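Local coordinates for protein MmeI (Methylophilus methylotrophus, PDB 5HR4) that acts as a DNA-binding restriction-modification enzyme and probably transfers a methyl group from S-adenosyl-L-methionine to N6 of adenine in DNA, at residues A[627-632]-A[812-817]; A[636-641]-A[776-781]; A[745-750]-A[760-765]. All coordinates share one frame; numbering follows the deposited sequence.

Interaction 1. Residues A[627-632]-A[812-817]; sequences ACKRQQ and SASLVY. With nucleotides of chain B.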
loop_
_atom_site.group_PDB
_atom_site.type_symbol
_atom_site.label_atom_id
_atom_site.label_comp_id
_atom_site.label_asym_id
_atom_site.label_seq_id
_atom_site.Cartn_x
_atom_site.Cartn_y
_atom_site.Cartn_z
ATOM N N ALA A 627 -14.080 17.410 4.928
ATOM C CA ALA A 627 -13.751 18.115 6.164
ATOM C C ALA A 627 -12.286 18.560 6.137
ATOM O O ALA A 627 -11.385 17.736 5.936
ATOM C CB ALA A 627 -14.031 17.211 7.362
ATOM N N CYS A 628 -12.046 19.859 6.332
ATOM C CA CYS A 628 -10.711 20.445 6.218
ATOM C C CYS A 628 -10.107 20.700 7.588
ATOM O O CYS A 628 -10.797 21.144 8.504
ATOM C CB CYS A 628 -10.742 21.774 5.454
ATOM S SG CYS A 628 -11.475 21.736 3.804
ATOM N N LYS A 629 -8.812 20.419 7.713
ATOM C CA LYS A 629 -7.977 20.910 8.808
ATOM C C LYS A 629 -8.351 22.336 9.196
ATOM O O LYS A 629 -8.557 23.196 8.331
ATOM C CB LYS A 629 -6.506 20.880 8.371
ATOM C CG LYS A 629 -5.533 20.043 9.190
ATOM C CD LYS A 629 -4.197 20.097 8.471
ATOM C CE LYS A 629 -3.113 19.268 9.129
ATOM N NZ LYS A 629 -2.055 18.918 8.118
ATOM N N ARG A 630 -8.430 22.583 10.504
ATOM C CA ARG A 630 -8.649 23.920 11.036
ATOM C C ARG A 630 -7.762 24.118 12.249
ATOM O O ARG A 630 -7.454 23.167 12.972
ATOM C CB ARG A 630 -10.089 24.172 11.476
ATOM C CG ARG A 630 -11.121 23.868 10.460
ATOM C CD ARG A 630 -12.477 24.369 10.908
ATOM N NE ARG A 630 -12.655 25.774 10.564
ATOM C CZ ARG A 630 -12.769 26.749 11.455
ATOM N NH1 ARG A 630 -12.751 26.460 12.748
ATOM N NH2 ARG A 630 -12.927 28.009 11.054
ATOM N N GLN A 631 -7.362 25.366 12.481
ATOM C CA GLN A 631 -6.522 25.662 13.633
ATOM C C GLN A 631 -7.334 25.980 14.881
ATOM O O GLN A 631 -6.806 25.879 15.994
ATOM C CB GLN A 631 -5.556 26.813 13.309
ATOM N N GLN A 632 -8.606 26.320 14.724
ATOM C CA GLN A 632 -9.491 26.609 15.839
ATOM C C GLN A 632 -10.862 26.014 15.525
ATOM O O GLN A 632 -11.182 25.777 14.359
ATOM C CB GLN A 632 -9.575 28.123 16.085
ATOM N N SER A 812 -6.907 13.629 16.095
ATOM C CA SER A 812 -6.092 14.825 15.960
ATOM C C SER A 812 -6.980 16.045 16.112
ATOM O O SER A 812 -8.055 16.115 15.505
ATOM C CB SER A 812 -5.369 14.864 14.622
ATOM O OG SER A 812 -6.280 15.259 13.620
ATOM N N ALA A 813 -6.502 17.012 16.900
ATOM C CA ALA A 813 -7.295 18.194 17.215
ATOM C C ALA A 813 -7.740 18.935 15.962
ATOM O O ALA A 813 -8.901 19.348 15.864
ATOM C CB ALA A 813 -6.500 19.122 18.130
ATOM N N SER A 814 -6.850 19.094 14.980
ATOM C CA SER A 814 -7.189 19.925 13.831
ATOM C C SER A 814 -8.127 19.240 12.836
ATOM O O SER A 814 -8.785 19.935 12.051
ATOM C CB SER A 814 -5.919 20.380 13.114
ATOM O OG SER A 814 -5.300 19.297 12.448
ATOM N N LEU A 815 -8.215 17.911 12.837
ATOM C CA LEU A 815 -9.063 17.209 11.875
ATOM C C LEU A 815 -10.416 16.805 12.444
ATOM O O LEU A 815 -11.424 16.856 11.734
ATOM C CB LEU A 815 -8.356 15.956 11.348
ATOM C CG LEU A 815 -7.378 16.131 10.190
ATOM C CD1 LEU A 815 -6.572 14.862 10.043
ATOM C CD2 LEU A 815 -8.123 16.435 8.894
ATOM N N VAL A 816 -10.460 16.401 13.706
ATOM C CA VAL A 816 -11.677 15.910 14.332
ATOM C C VAL A 816 -12.337 17.023 15.127
ATOM O O VAL A 816 -13.321 17.625 14.682
ATOM C CB VAL A 816 -11.366 14.723 15.254
ATOM C CG1 VAL A 816 -12.666 14.106 15.769
ATOM C CG2 VAL A 816 -10.500 13.710 14.526
ATOM N N TYR A 817 -11.784 17.285 16.314
ATOM C CA TYR A 817 -12.339 18.252 17.259
ATOM C C TYR A 817 -12.640 19.600 16.604
ATOM O O TYR A 817 -13.714 20.178 16.812
ATOM C CB TYR A 817 -11.349 18.414 18.416
ATOM C CG TYR A 817 -11.808 19.254 19.592
ATOM C CD1 TYR A 817 -12.724 18.752 20.508
ATOM C CD2 TYR A 817 -11.286 20.528 19.816
ATOM C CE1 TYR A 817 -13.138 19.497 21.602
ATOM C CE2 TYR A 817 -11.704 21.291 20.913
ATOM C CZ TYR A 817 -12.631 20.764 21.804
ATOM O OH TYR A 817 -13.059 21.485 22.908
ATOM P P DC B 4 -1.909 18.615 12.669
ATOM O OP1 DC B 4 -2.032 19.911 11.960
ATOM O OP2 DC B 4 -2.875 18.241 13.729
ATOM O "O5'" DC B 4 -1.957 17.499 11.562
ATOM C "C5'" DC B 4 -2.605 16.258 11.821
ATOM C "C4'" DC B 4 -1.966 15.214 10.950
ATOM O "O4'" DC B 4 -0.551 15.177 11.243
ATOM C "C3'" DC B 4 -2.497 13.797 11.079
ATOM O "O3'" DC B 4 -2.746 13.296 9.755
ATOM C "C2'" DC B 4 -1.362 13.042 11.802
ATOM C "C1'" DC B 4 -0.122 13.863 11.483
ATOM N N1 DC B 4 0.902 13.928 12.599
ATOM C C2 DC B 4 2.254 14.104 12.276
ATOM O O2 DC B 4 2.582 14.175 11.086
ATOM N N3 DC B 4 3.172 14.193 13.277
ATOM C C4 DC B 4 2.779 14.120 14.544
ATOM N N4 DC B 4 3.719 14.192 15.484
ATOM C C5 DC B 4 1.405 13.940 14.903
ATOM C C6 DC B 4 0.506 13.861 13.908
#

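Interaction 2. Residues A[636-641]-A[776-781]; sequences KLPSMR and YHIPSA. With nucleotides of chain B.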
loop_
_atom_site.group_PDB
_atom_site.type_symbol
_atom_site.label_atom_id
_atom_site.label_comp_id
_atom_site.label_asym_id
_atom_site.label_seq_id
_atom_site.Cartn_x
_atom_site.Cartn_y
_atom_site.Cartn_z
ATOM N N LYS A 636 -18.497 26.304 19.332
ATOM C CA LYS A 636 -18.157 27.002 20.561
ATOM C C LYS A 636 -17.647 25.947 21.530
ATOM O O LYS A 636 -18.423 25.301 22.238
ATOM C CB LYS A 636 -19.373 27.749 21.100
ATOM N N LEU A 637 -16.323 25.761 21.547
ATOM C CA LEU A 637 -15.661 24.744 22.358
ATOM C C LEU A 637 -14.327 25.270 22.859
ATOM O O LEU A 637 -13.693 26.093 22.185
ATOM C CB LEU A 637 -15.422 23.456 21.559
ATOM C CG LEU A 637 -16.627 22.714 21.016
ATOM C CD1 LEU A 637 -16.149 21.763 19.947
ATOM C CD2 LEU A 637 -17.276 21.975 22.147
ATOM N N PRO A 638 -13.853 24.784 24.008
ATOM C CA PRO A 638 -12.520 25.172 24.489
ATOM C C PRO A 638 -11.433 24.574 23.611
ATOM O O PRO A 638 -11.544 23.428 23.172
ATOM C CB PRO A 638 -12.465 24.576 25.903
ATOM C CG PRO A 638 -13.870 24.051 26.186
ATOM C CD PRO A 638 -14.452 23.741 24.854
ATOM N N SER A 639 -10.368 25.347 23.380
ATOM C CA SER A 639 -9.266 24.882 22.545
ATOM C C SER A 639 -8.656 23.597 23.095
ATOM O O SER A 639 -8.661 23.345 24.302
ATOM C CB SER A 639 -8.183 25.952 22.447
ATOM O OG SER A 639 -8.730 27.172 22.006
ATOM N N MET A 640 -8.130 22.780 22.189
ATOM C CA MET A 640 -7.452 21.536 22.521
ATOM C C MET A 640 -5.961 21.660 22.215
ATOM O O MET A 640 -5.551 22.397 21.311
ATOM C CB MET A 640 -8.055 20.357 21.743
ATOM C CG MET A 640 -7.383 19.015 21.984
ATOM S SD MET A 640 -8.255 17.673 21.172
ATOM C CE MET A 640 -9.787 17.684 22.104
ATOM N N ARG A 641 -5.152 20.914 22.963
ATOM C CA ARG A 641 -3.708 21.044 22.915
ATOM C C ARG A 641 -3.043 19.688 22.711
ATOM O O ARG A 641 -3.588 18.642 23.074
ATOM C CB ARG A 641 -3.199 21.701 24.199
ATOM C CG ARG A 641 -3.842 23.044 24.459
ATOM C CD ARG A 641 -3.032 24.145 23.824
ATOM N NE ARG A 641 -1.765 24.246 24.538
ATOM C CZ ARG A 641 -0.733 24.984 24.162
ATOM N NH1 ARG A 641 -0.791 25.714 23.058
ATOM N NH2 ARG A 641 0.357 24.979 24.905
ATOM N N TYR A 776 -3.816 13.972 23.299
ATOM C CA TYR A 776 -4.237 15.368 23.263
ATOM C C TYR A 776 -4.864 15.691 24.610
ATOM O O TYR A 776 -5.110 14.795 25.418
ATOM C CB TYR A 776 -5.236 15.631 22.119
ATOM C CG TYR A 776 -4.591 15.648 20.757
ATOM C CD1 TYR A 776 -4.193 14.465 20.145
ATOM C CD2 TYR A 776 -4.342 16.850 20.094
ATOM C CE1 TYR A 776 -3.579 14.470 18.905
ATOM C CE2 TYR A 776 -3.733 16.868 18.848
ATOM C CZ TYR A 776 -3.357 15.670 18.255
ATOM O OH TYR A 776 -2.753 15.667 17.007
ATOM N N HIS A 777 -5.139 16.973 24.855
ATOM C CA HIS A 777 -5.793 17.322 26.113
ATOM C C HIS A 777 -6.434 18.704 26.045
ATOM O O HIS A 777 -6.000 19.583 25.290
ATOM C CB HIS A 777 -4.825 17.263 27.289
ATOM C CG HIS A 777 -3.723 18.273 27.218
ATOM N ND1 HIS A 777 -2.595 18.087 26.446
ATOM C CD2 HIS A 777 -3.568 19.470 27.835
ATOM C CE1 HIS A 777 -1.794 19.129 26.590
ATOM N NE2 HIS A 777 -2.361 19.983 27.425
ATOM N N ILE A 778 -7.484 18.864 26.848
ATOM C CA ILE A 778 -8.227 20.107 27.024
ATOM C C ILE A 778 -7.986 20.586 28.454
ATOM O O ILE A 778 -8.482 19.961 29.405
ATOM C CB ILE A 778 -9.724 19.913 26.750
ATOM C CG1 ILE A 778 -9.953 19.451 25.311
ATOM C CG2 ILE A 778 -10.493 21.204 27.007
ATOM C CD1 ILE A 778 -11.413 19.436 24.895
ATOM N N PRO A 779 -7.223 21.658 28.665
ATOM C CA PRO A 779 -6.943 22.093 30.039
ATOM C C PRO A 779 -8.184 22.658 30.717
ATOM O O PRO A 779 -8.951 23.425 30.125
ATOM C CB PRO A 779 -5.850 23.162 29.867
ATOM C CG PRO A 779 -5.933 23.597 28.450
ATOM C CD PRO A 779 -6.405 22.388 27.678
ATOM N N SER A 780 -8.373 22.253 31.971
ATOM C CA SER A 780 -9.479 22.707 32.813
ATOM C C SER A 780 -10.833 22.440 32.140
ATOM O O SER A 780 -11.630 23.346 31.878
ATOM C CB SER A 780 -9.300 24.184 33.187
ATOM N N ALA A 781 -11.095 21.160 31.876
ATOM C CA ALA A 781 -12.268 20.763 31.104
ATOM C C ALA A 781 -13.448 20.506 32.034
ATOM O O ALA A 781 -13.369 19.664 32.938
ATOM C CB ALA A 781 -11.978 19.523 30.259
ATOM P P DA B 2 1.843 26.578 20.348
ATOM O OP1 DA B 2 0.803 27.616 20.162
ATOM O OP2 DA B 2 1.879 25.835 21.632
ATOM O "O5'" DA B 2 1.801 25.447 19.189
ATOM C "C5'" DA B 2 1.290 25.752 17.874
ATOM C "C4'" DA B 2 1.243 24.512 16.970
ATOM O "O4'" DA B 2 2.544 24.258 16.372
ATOM C "C3'" DA B 2 0.819 23.186 17.633
ATOM O "O3'" DA B 2 -0.092 22.513 16.762
ATOM C "C2'" DA B 2 2.146 22.425 17.724
ATOM C "C1'" DA B 2 2.778 22.870 16.420
ATOM N N9 DA B 2 4.215 22.610 16.284
ATOM C C8 DA B 2 5.189 22.715 17.243
ATOM N N7 DA B 2 6.391 22.417 16.803
ATOM C C5 DA B 2 6.188 22.106 15.459
ATOM C C6 DA B 2 7.060 21.707 14.414
ATOM N N6 DA B 2 8.374 21.548 14.565
ATOM N N1 DA B 2 6.524 21.478 13.202
ATOM C C2 DA B 2 5.214 21.631 13.043
ATOM N N3 DA B 2 4.303 21.999 13.934
ATOM C C4 DA B 2 4.860 22.223 15.133
#

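Interaction 3. Residues A[745-750]-A[760-765]; sequences DYLLIP and IPIGFV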
loop_
_atom_site.group_PDB
_atom_site.type_symbol
_atom_site.label_atom_id
_atom_site.label_comp_id
_atom_site.label_asym_id
_atom_site.label_seq_id
_atom_site.Cartn_x
_atom_site.Cartn_y
_atom_site.Cartn_z
ATOM N N ASP A 745 -5.739 20.891 36.063
ATOM C CA ASP A 745 -6.090 19.511 35.702
ATOM C C ASP A 745 -6.717 19.462 34.311
ATOM O O ASP A 745 -7.282 20.463 33.858
ATOM C CB ASP A 745 -7.062 18.906 36.720
ATOM C CG ASP A 745 -6.513 18.918 38.129
ATOM O OD1 ASP A 745 -5.484 19.585 38.355
ATOM O OD2 ASP A 745 -7.119 18.276 39.020
ATOM N N TYR A 746 -6.645 18.326 33.613
ATOM C CA TYR A 746 -7.041 18.338 32.204
ATOM C C TYR A 746 -7.660 17.009 31.767
ATOM O O TYR A 746 -7.466 15.959 32.391
ATOM C CB TYR A 746 -5.844 18.683 31.305
ATOM C CG TYR A 746 -4.663 17.761 31.503
ATOM C CD1 TYR A 746 -4.514 16.633 30.721
ATOM C CD2 TYR A 746 -3.695 18.020 32.469
ATOM C CE1 TYR A 746 -3.444 15.776 30.885
ATOM C CE2 TYR A 746 -2.618 17.165 32.651
ATOM C CZ TYR A 746 -2.499 16.038 31.851
ATOM O OH TYR A 746 -1.432 15.166 31.981
ATOM N N LEU A 747 -8.384 17.067 30.653
ATOM C CA LEU A 747 -9.016 15.897 30.053
ATOM C C LEU A 747 -8.125 15.361 28.939
ATOM O O LEU A 747 -7.837 16.078 27.983
ATOM C CB LEU A 747 -10.394 16.264 29.510
ATOM C CG LEU A 747 -11.138 15.235 28.669
ATOM C CD1 LEU A 747 -11.538 14.056 29.528
ATOM C CD2 LEU A 747 -12.358 15.888 28.028
ATOM N N LEU A 748 -7.707 14.103 29.063
ATOM C CA LEU A 748 -6.760 13.471 28.152
ATOM C C LEU A 748 -7.478 12.600 27.126
ATOM O O LEU A 748 -8.329 11.781 27.493
ATOM C CB LEU A 748 -5.778 12.615 28.950
ATOM C CG LEU A 748 -4.537 12.080 28.232
ATOM C CD1 LEU A 748 -3.486 11.739 29.269
ATOM C CD2 LEU A 748 -4.858 10.848 27.393
ATOM N N ILE A 749 -7.096 12.732 25.856
ATOM C CA ILE A 749 -7.607 11.906 24.766
ATOM C C ILE A 749 -6.436 11.161 24.134
ATOM O O ILE A 749 -5.521 11.795 23.604
ATOM C CB ILE A 749 -8.332 12.730 23.688
ATOM C CG1 ILE A 749 -9.405 13.645 24.296
ATOM C CG2 ILE A 749 -8.914 11.792 22.637
ATOM C CD1 ILE A 749 -8.887 15.010 24.779
ATOM N N PRO A 750 -6.409 9.832 24.158
ATOM C CA PRO A 750 -5.308 9.103 23.515
ATOM C C PRO A 750 -5.282 9.319 22.008
ATOM O O PRO A 750 -6.322 9.439 21.358
ATOM C CB PRO A 750 -5.612 7.639 23.856
ATOM C CG PRO A 750 -6.358 7.723 25.152
ATOM C CD PRO A 750 -7.218 8.956 25.015
ATOM N N ILE A 760 -13.593 6.077 22.190
ATOM C CA ILE A 760 -12.193 6.263 22.563
ATOM C C ILE A 760 -12.122 6.494 24.065
ATOM O O ILE A 760 -12.679 7.484 24.560
ATOM C CB ILE A 760 -11.546 7.429 21.807
ATOM C CG1 ILE A 760 -11.474 7.134 20.318
ATOM C CG2 ILE A 760 -10.134 7.655 22.300
ATOM C CD1 ILE A 760 -10.689 8.159 19.560
ATOM N N PRO A 761 -11.464 5.612 24.827
ATOM C CA PRO A 761 -11.305 5.845 26.273
ATOM C C PRO A 761 -10.600 7.151 26.586
ATOM O O PRO A 761 -9.394 7.280 26.363
ATOM C CB PRO A 761 -10.452 4.655 26.738
ATOM C CG PRO A 761 -10.545 3.651 25.632
ATOM C CD PRO A 761 -10.754 4.407 24.373
ATOM N N ILE A 762 -11.339 8.119 27.106
ATOM C CA ILE A 762 -10.778 9.389 27.537
ATOM C C ILE A 762 -11.000 9.544 29.048
ATOM O O ILE A 762 -11.755 8.799 29.662
ATOM C CB ILE A 762 -11.401 10.553 26.755
ATOM C CG1 ILE A 762 -12.894 10.619 27.028
ATOM C CG2 ILE A 762 -11.196 10.351 25.264
ATOM C CD1 ILE A 762 -13.555 11.670 26.220
ATOM N N GLY A 763 -10.318 10.507 29.656
ATOM C CA GLY A 763 -10.521 10.665 31.089
ATOM C C GLY A 763 -9.798 11.875 31.640
ATOM O O GLY A 763 -9.088 12.582 30.921
ATOM N N PHE A 764 -9.983 12.108 32.940
ATOM C CA PHE A 764 -9.365 13.245 33.607
ATOM C C PHE A 764 -8.073 12.842 34.303
ATOM O O PHE A 764 -7.945 11.739 34.841
ATOM C CB PHE A 764 -10.304 13.875 34.626
ATOM C CG PHE A 764 -11.433 14.632 34.013
ATOM C CD1 PHE A 764 -11.251 15.927 33.562
ATOM C CD2 PHE A 764 -12.693 14.053 33.900
ATOM C CE1 PHE A 764 -12.311 16.635 33.004
ATOM C CE2 PHE A 764 -13.757 14.751 33.344
ATOM C CZ PHE A 764 -13.570 16.037 32.894
ATOM N N VAL A 765 -7.110 13.767 34.286
ATOM C CA VAL A 765 -5.761 13.526 34.777
ATOM C C VAL A 765 -5.302 14.717 35.614
ATOM O O VAL A 765 -5.636 15.871 35.317
ATOM C CB VAL A 765 -4.787 13.276 33.601
ATOM C CG1 VAL A 765 -3.486 12.730 34.105
ATOM C CG2 VAL A 765 -5.390 12.322 32.602
#

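Interaction 1. Residues A[627-632]-A[812-817]
Lys629 lies alongside Ser814, its CG 3.4 Å from Ser814 OG, and from there the chain runs extended past the DNA backbone. Its CE comes 3.1 Å from OP1 of nucleotide DC4 of chain B, but the lysine passes beside this phosphate without a hydrogen bond to it, NZ going instead to a salt bridge with Glu545. Ser814 OG donates to OP2 of DC4 at 2.9 Å; a chi1 of 71° places the hydroxyl by the phosphate and against Lys629 CG. Were Lys629 replaced by an alanine, Glu545 would probably lose its salt-bridge mate and the phosphate a nearby positive charge. On the backbone side, Lys629 N packs 4.2 Å from Leu815 CD2, and Lys629 CA makes a C-H...O contact of 3.5 Å with Ser814 O. Next in line, Arg630 N donates to that same Ser814 O at 3.1 Å (angle at the hydrogen 157°), and Arg630 O accepts from Asn818 ND2. Two loops of the target recognition region thus meet at a DNA phosphate; Ala627 packs on Val801 and Val816 on Met798 of helix 792-801, and Ser812 rests on Tyr776 of strand 775-779.

Interaction 2. Residues A[636-641]-A[776-781]
His777 O accepts the backbone N-H of Arg641 at 2.8 Å, and the return bond, His777 N to Arg641 O, measures 2.9 Å. Together they define an antiparallel hydrogen-bonded pair, the one bridge formed between 636-641 and 776-781. Both side chains of the pair leave on the same face of the sheet. There Arg641 CB lies over one face of the imidazole, 4.0 Å from the centroid of the His777 ring and 24° off its normal, a CH-pi contact displaced toward the rim. Beyond CB the arginine bends at chi2 and chi3, which turns the guanidinium away from the strand and toward the DNA: Arg641 NH1 makes a weak hydrogen bond of 3.0 Å to OP2 of nucleotide DA2 of chain B, with OP1 of that phosphate at the guanidinium edge, in plane. With CG of Met640 anti to the backbone N (chi1 178°), Met640 SD reaches Tyr776 in an oblique Met-aromatic contact, 5.0 Å from the Tyr776 ring centroid, and the terminal bend at chi3 sets Met640 CE 3.7 Å from Ile778 CG1. Pro638 CB adds a looser touch, 4.1 Å from Ile778 CG2. Strand 641-642 is outermost in a four-stranded antiparallel sheet, with 775-779 between it and 746-750; Met640 touches Ile749 of the latter strand, and Leu789 of helix 783-790 packs on Ile778.

Interaction 3. Residues A[745-750]-A[760-765]
Leu747 and Phe764 face each other in a non-hydrogen-bonded antiparallel pair, and the methyl Leu747 CD1 stands almost exactly above the middle of the aromatic ring, 4.2 Å from the Phe764 centroid and 3° off the normal. In this leucine chi1 sets CG anti to the backbone N (171°), and the turn at chi2 then puts CD1 over the ring. On the other face of the sheet Tyr746, Leu748 and Val765 form a second apolar group. Val765 CB sits over the Tyr746 ring at 4.3 Å from its centroid, a CH-pi contact, and Val765 CG2 lies 3.7 Å from Leu748 CB; the phenol oxygen of Tyr746 is hydrogen-bonded to Val769 O. Reciprocal backbone bonds frame the Leu747-Phe764 pair: Leu748 N to Gly763 O at 2.8 Å with Gly763 N to Leu748 O in return, and Val765 N to Tyr746 O at 2.9 Å with Tyr746 N to Val765 O in return. This alternation of hydrogen-bonded and non-hydrogen-bonded pairs is that of an antiparallel sheet, here of four strands in the order 641-642, 775-779, 746-750, 763-765, and the 125° between the two strand directions is consistent with a marked twist between these short segments. Toward the buried end the bridges stop and side chains take over. Ile749 and Ile762 run side by side, CG2 to CG2 3.8 Å, and Pro750 CD rests 4.2 Å from Ile760 CG2. Phe786 and Leu789 of helix 783-790 pack against Leu747 and Ile762, whereas Phe682 of helix 679-683 touches Leu748, Pro750 and Val765. The opposite end is more open: Phe764 and Val765 are partly exposed, and the solvent-exposed Asp745 meets the partner strand just through its CB, 3.6 Å from Val765 O.

Overall arrangement
All three contacts lie within the target recognition region, and along the chain interaction 3 is nested inside the loop closed by interaction 2, itself inside that of interaction 1. Interactions 2 and 3 share one antiparallel sheet: strands 775-779 and 746-750 are neighbours, with Tyr776 N probably hydrogen-bonded to Ile749 O at 2.8 Å. Interaction 1 joins from the loops, Tyr817 OH meeting Pro638 O. Interaction 3 is the buried one, mostly apolar and about 7 Å from the DNA at its nearest atom. The other two are partly buried and mixed, Ser814 in 1 donating to one phosphate of chain B and the charged Arg641 in 2 bonding weakly to another: loop against loop in 1, an outermost strand in 2.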